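Local coordinates for thiaminase-I (Naegleria gruberi, PDB 4HCW), which is a thiaminase I family protein of mixed alpha/beta architecture whose fold resembles that of periplasmic binding proteins, at residues N248-G253 with S323-A328; T301-K306 with N317-L322. All coordinates share one frame; numbering follows the deposited sequence.

Interaction 1 (N248-G253 with S323-A328)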
loop_
_atom_site.group_PDB
_atom_site.type_symbol
_atom_site.label_atom_id
_atom_site.label_comp_id
_atom_site.label_asym_id
_atom_site.label_seq_id
_atom_site.Cartn_x
_atom_site.Cartn_y
_atom_site.Cartn_z
ATOM N N ASN A 248 7.296 -17.345 -6.507
ATOM C CA ASN A 248 8.225 -16.267 -6.188
ATOM C C ASN A 248 7.580 -14.886 -6.254
ATOM O O ASN A 248 6.727 -14.625 -7.101
ATOM C CB ASN A 248 9.459 -16.324 -7.090
ATOM C CG ASN A 248 10.520 -17.272 -6.564
ATOM O OD1 ASN A 248 11.450 -16.857 -5.873
ATOM N ND2 ASN A 248 10.380 -18.552 -6.885
ATOM N N VAL A 249 7.997 -14.009 -5.347
ATOM C CA VAL A 249 7.469 -12.654 -5.285
ATOM C C VAL A 249 8.613 -11.649 -5.144
ATOM O O VAL A 249 9.522 -11.839 -4.333
ATOM C CB VAL A 249 6.452 -12.498 -4.127
ATOM C CG1 VAL A 249 7.034 -13.020 -2.820
ATOM C CG2 VAL A 249 6.011 -11.054 -3.987
ATOM N N GLN A 250 8.576 -10.589 -5.947
ATOM C CA GLN A 250 9.663 -9.614 -5.961
ATOM C C GLN A 250 9.171 -8.180 -6.127
ATOM O O GLN A 250 8.031 -7.940 -6.524
ATOM C CB GLN A 250 10.654 -9.941 -7.080
ATOM C CG GLN A 250 10.035 -9.936 -8.470
ATOM C CD GLN A 250 11.072 -9.998 -9.573
ATOM O OE1 GLN A 250 10.860 -10.634 -10.606
ATOM N NE2 GLN A 250 12.200 -9.328 -9.364
ATOM N N LEU A 251 10.052 -7.232 -5.818
ATOM C CA LEU A 251 9.787 -5.821 -6.053
ATOM C C LEU A 251 10.122 -5.455 -7.488
ATOM O O LEU A 251 11.288 -5.465 -7.883
ATOM C CB LEU A 251 10.628 -4.953 -5.118
ATOM C CG LEU A 251 10.035 -4.556 -3.770
ATOM C CD1 LEU A 251 11.032 -3.703 -3.006
ATOM C CD2 LEU A 251 8.726 -3.808 -3.970
ATOM N N ILE A 252 9.100 -5.130 -8.270
ATOM C CA ILE A 252 9.316 -4.678 -9.635
ATOM C C ILE A 252 8.697 -3.306 -9.863
ATOM O O ILE A 252 7.519 -3.086 -9.578
ATOM C CB ILE A 252 8.746 -5.666 -10.668
ATOM C CG1 ILE A 252 7.340 -6.104 -10.260
ATOM C CG2 ILE A 252 9.657 -6.873 -10.806
ATOM C CD1 ILE A 252 6.427 -6.360 -11.430
ATOM N N GLY A 253 9.504 -2.380 -10.364
ATOM C CA GLY A 253 8.993 -1.084 -10.757
ATOM C C GLY A 253 8.317 -1.216 -12.103
ATOM O O GLY A 253 8.673 -2.088 -12.895
ATOM N N SER A 323 11.375 -9.493 2.780
ATOM C CA SER A 323 12.335 -8.932 3.724
ATOM C C SER A 323 13.689 -8.749 3.049
ATOM O O SER A 323 14.348 -7.723 3.220
ATOM C CB SER A 323 12.473 -9.836 4.949
ATOM O OG SER A 323 13.375 -9.282 5.891
ATOM N N GLN A 324 14.093 -9.753 2.277
ATOM C CA GLN A 324 15.331 -9.687 1.514
ATOM C C GLN A 324 15.212 -8.627 0.425
ATOM O O GLN A 324 16.177 -7.929 0.111
ATOM C CB GLN A 324 15.647 -11.054 0.900
ATOM C CG GLN A 324 16.904 -11.096 0.038
ATOM C CD GLN A 324 16.626 -10.795 -1.424
ATOM O OE1 GLN A 324 15.475 -10.787 -1.861
ATOM N NE2 GLN A 324 17.684 -10.543 -2.188
ATOM N N GLN A 325 14.014 -8.510 -0.138
ATOM C CA GLN A 325 13.754 -7.574 -1.222
ATOM C C GLN A 325 13.854 -6.129 -0.742
ATOM O O GLN A 325 14.492 -5.295 -1.383
ATOM C CB GLN A 325 12.367 -7.828 -1.813
ATOM C CG GLN A 325 12.256 -7.525 -3.293
ATOM C CD GLN A 325 12.789 -8.649 -4.159
ATOM O OE1 GLN A 325 13.031 -8.467 -5.353
ATOM N NE2 GLN A 325 12.967 -9.823 -3.564
ATOM N N PHE A 326 13.218 -5.842 0.390
ATOM C CA PHE A 326 13.198 -4.491 0.941
ATOM C C PHE A 326 14.577 -4.034 1.408
ATOM O O PHE A 326 14.867 -2.840 1.431
ATOM C CB PHE A 326 12.194 -4.395 2.094
ATOM C CG PHE A 326 10.756 -4.439 1.654
ATOM C CD1 PHE A 326 10.371 -3.883 0.447
ATOM C CD2 PHE A 326 9.792 -5.036 2.449
ATOM C CE1 PHE A 326 9.050 -3.922 0.039
ATOM C CE2 PHE A 326 8.469 -5.079 2.047
ATOM C CZ PHE A 326 8.098 -4.521 0.840
ATOM N N ASP A 327 15.423 -4.991 1.777
ATOM C CA ASP A 327 16.766 -4.680 2.259
ATOM C C ASP A 327 17.747 -4.463 1.111
ATOM O O ASP A 327 18.613 -3.591 1.181
ATOM C CB ASP A 327 17.277 -5.787 3.184
ATOM C CG ASP A 327 16.559 -5.809 4.518
ATOM O OD1 ASP A 327 16.181 -4.725 5.008
ATOM O OD2 ASP A 327 16.373 -6.910 5.077
ATOM N N ALA A 328 17.607 -5.262 0.059
ATOM C CA ALA A 328 18.498 -5.179 -1.092
ATOM C C ALA A 328 18.267 -3.901 -1.890
ATOM O O ALA A 328 19.212 -3.284 -2.382
ATOM C CB ALA A 328 18.326 -6.400 -1.985
#

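Interaction 2 (T301-K306 with N317-L322)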
loop_
_atom_site.group_PDB
_atom_site.type_symbol
_atom_site.label_atom_id
_atom_site.label_comp_id
_atom_site.label_asym_id
_atom_site.label_seq_id
_atom_site.Cartn_x
_atom_site.Cartn_y
_atom_site.Cartn_z
ATOM N N THR A 301 -0.845 -9.370 4.710
ATOM C CA THR A 301 -0.660 -7.936 4.871
ATOM C C THR A 301 0.719 -7.688 5.467
ATOM O O THR A 301 1.145 -8.400 6.376
ATOM C CB THR A 301 -1.744 -7.328 5.781
ATOM O OG1 THR A 301 -3.042 -7.653 5.266
ATOM C CG2 THR A 301 -1.598 -5.815 5.857
ATOM N N LEU A 302 1.421 -6.688 4.948
ATOM C CA LEU A 302 2.785 -6.421 5.380
ATOM C C LEU A 302 2.847 -5.306 6.413
ATOM O O LEU A 302 2.338 -4.210 6.179
ATOM C CB LEU A 302 3.660 -6.051 4.182
ATOM C CG LEU A 302 3.505 -6.901 2.920
ATOM C CD1 LEU A 302 4.433 -6.397 1.828
ATOM C CD2 LEU A 302 3.767 -8.367 3.219
ATOM N N PRO A 303 3.465 -5.587 7.569
ATOM C CA PRO A 303 3.765 -4.541 8.551
ATOM C C PRO A 303 4.808 -3.588 7.981
ATOM O O PRO A 303 5.539 -3.963 7.065
ATOM C CB PRO A 303 4.350 -5.324 9.729
ATOM C CG PRO A 303 3.833 -6.714 9.561
ATOM C CD PRO A 303 3.782 -6.930 8.082
ATOM N N ALA A 304 4.878 -2.374 8.516
ATOM C CA ALA A 304 5.780 -1.361 7.980
ATOM C C ALA A 304 7.148 -1.371 8.660
ATOM O O ALA A 304 8.138 -0.921 8.084
ATOM C CB ALA A 304 5.145 0.015 8.083
ATOM N N ASN A 305 7.196 -1.883 9.885
ATOM C CA ASN A 305 8.439 -1.926 10.649
ATOM C C ASN A 305 9.213 -3.220 10.427
ATOM O O ASN A 305 8.626 -4.253 10.107
ATOM C CB ASN A 305 8.155 -1.731 12.140
ATOM C CG ASN A 305 7.236 -2.797 12.704
ATOM O OD1 ASN A 305 6.395 -3.348 11.993
ATOM N ND2 ASN A 305 7.391 -3.092 13.989
ATOM N N LYS A 306 10.531 -3.158 10.600
ATOM C CA LYS A 306 11.382 -4.332 10.429
ATOM C C LYS A 306 11.050 -5.415 11.447
ATOM O O LYS A 306 11.102 -6.605 11.135
ATOM C CB LYS A 306 12.864 -3.958 10.528
ATOM C CG LYS A 306 13.427 -3.295 9.282
ATOM N N ASN A 317 7.756 -18.251 4.176
ATOM C CA ASN A 317 8.707 -18.065 3.088
ATOM C C ASN A 317 8.354 -16.849 2.237
ATOM O O ASN A 317 9.235 -16.178 1.699
ATOM C CB ASN A 317 8.778 -19.323 2.218
ATOM C CG ASN A 317 9.698 -19.157 1.025
ATOM O OD1 ASN A 317 9.243 -18.956 -0.100
ATOM N ND2 ASN A 317 11.002 -19.236 1.267
ATOM N N PHE A 318 7.057 -16.574 2.126
ATOM C CA PHE A 318 6.566 -15.413 1.394
ATOM C C PHE A 318 7.115 -14.124 1.997
ATOM O O PHE A 318 7.690 -13.295 1.293
ATOM C CB PHE A 318 5.035 -15.391 1.404
ATOM C CG PHE A 318 4.435 -14.241 0.643
ATOM C CD1 PHE A 318 4.181 -14.349 -0.715
ATOM C CD2 PHE A 318 4.112 -13.056 1.288
ATOM C CE1 PHE A 318 3.625 -13.294 -1.416
ATOM C CE2 PHE A 318 3.558 -12.000 0.591
ATOM C CZ PHE A 318 3.314 -12.119 -0.763
ATOM N N TYR A 319 6.937 -13.966 3.305
ATOM C CA TYR A 319 7.431 -12.789 4.013
ATOM C C TYR A 319 8.953 -12.720 3.999
ATOM O O TYR A 319 9.534 -11.639 4.106
ATOM C CB TYR A 319 6.921 -12.778 5.457
ATOM C CG TYR A 319 5.505 -12.269 5.604
ATOM C CD1 TYR A 319 4.420 -13.121 5.445
ATOM C CD2 TYR A 319 5.255 -10.937 5.902
ATOM C CE1 TYR A 319 3.124 -12.657 5.578
ATOM C CE2 TYR A 319 3.966 -10.465 6.037
ATOM C CZ TYR A 319 2.904 -11.327 5.875
ATOM O OH TYR A 319 1.619 -10.857 6.009
ATOM N N ALA A 320 9.592 -13.878 3.868
ATOM C CA ALA A 320 11.048 -13.956 3.863
ATOM C C ALA A 320 11.639 -13.283 2.630
ATOM O O ALA A 320 12.615 -12.540 2.727
ATOM C CB ALA A 320 11.500 -15.406 3.948
ATOM N N GLN A 321 11.041 -13.547 1.473
ATOM C CA GLN A 321 11.514 -12.980 0.215
ATOM C C GLN A 321 11.373 -11.461 0.197
ATOM O O GLN A 321 12.245 -10.755 -0.309
ATOM C CB GLN A 321 10.755 -13.585 -0.968
ATOM C CG GLN A 321 10.922 -15.087 -1.114
ATOM C CD GLN A 321 10.203 -15.636 -2.329
ATOM O OE1 GLN A 321 9.689 -14.880 -3.154
ATOM N NE2 GLN A 321 10.159 -16.958 -2.446
ATOM N N LEU A 322 10.272 -10.967 0.753
ATOM C CA LEU A 322 10.009 -9.533 0.776
ATOM C C LEU A 322 10.958 -8.806 1.721
ATOM O O LEU A 322 11.305 -7.647 1.494
ATOM C CB LEU A 322 8.554 -9.259 1.161
ATOM C CG LEU A 322 7.516 -9.853 0.207
ATOM C CD1 LEU A 322 6.109 -9.461 0.624
ATOM C CD2 LEU A 322 7.794 -9.420 -1.224
#

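Interaction 1 (N248-G253 with S323-A328)
Gln325 lays its side chain across the backbone of Gln250 and Leu251, a compact example of a helix residue meeting an extended segment with both its apolar and its polar part. Its chain bends at CG (chi2 81°), which carries the amide alongside that main chain: CG stays 3.5 Å from Leu251 CB, while OE1 accepts a weak hydrogen bond from Leu251 N at 3.3 Å. The side chains of Leu251 and Gln325 run past one another in opposite directions. Gln250 meets the same amide through its CB, 3.3 Å from Gln325 OE1, and the two amide planes are steeply inclined, 75° apart, so they do not stack. On the next helix position Phe326 lies roughly at right angles to the leucine, and Leu251 CD1 approaches the ring obliquely, 3.5 Å from Phe326 CD1. Outside the pair, Lys329 NZ donates to both Gln325 OE1 and Leu251 O. One amide oxygen thus serves a backbone N-H and an ammonium group together, and the lysine also reaches the carbonyl of the leucine whose N-H is engaged; its charge would probably polarise the glutamine carbonyl, and the shared polar grip sits beside a buried apolar Leu-Phe contact.

Interaction 2 (T301-K306 with N317-L322)
Tyr319 reaches from helix 317-328 to the main chain of Thr301, and the rotamers on both sides explain how a helix and a short strand can be joined by polar and apolar contacts at once. In the tyrosine, CG sits beside the backbone N and anti to the carbonyl carbon (chi1 -81°), which sends the ring outward from the helix, toward the main chain at Thr301. There its hydroxyl donates to Thr301 O, with OH and O 2.5 Å apart. The oxygen lies in the plane of the phenol ring, at its edge, whereas the hydroxyl stands well above the plane of the peptide carbonyl, 51° out of it.

Leu302 lies against Tyr319 and Leu322. Its CG is also beside the backbone N (chi1 -44°); CD1 continues the extended line of the chain, while CD2 is the branch turned to the tyrosine. CD2 comes obliquely to that ring, 3.5 Å from Tyr319 CE2, and also meets Leu322 CD1 at 3.7 Å. That Leu322 methyl touches both branches of Leu302, whose side chain crosses it at about a right angle. Farther off, Phe318 turns its edge toward the same CD2, with CE2 at 4.5 Å. Pro303 adds an edge contact, its CD 4.1 Å from Tyr319 CE2. Leu312 of helix 306-313 covers both Pro303 and Tyr319, and Phe122 of the long strand 110-125 lies against Leu302 and Leu322.

Here a strand leads, through the N-cap residue Asn305, into helix 306-313, and the next helix, 317-328, packs against 301-303: the strand-and-covering-helix layering of alpha/beta folds.

How the interactions relate
Interactions 1 and 2 use successive parts of one helix, 317-328, and their centres lie about 10 Å apart on the same side of the chain's centre. Each sets that helix against a different short strand, 248-250 or 302-303, and both strands pair antiparallel with the long strand 110-125, so the helix covers a sheet to which the two contacts belong. They also touch directly. Val249 N lies 2.9 Å from Gln321 OE1, probably a hydrogen bond, while Val249 CG1 packs on Phe318 CE1 and Val249 CG2 on Leu322 CD2, each at 3.7 Å. Leu322 therefore bridges both strands, and the apolar layer is continuous from 301-306 to 248-253.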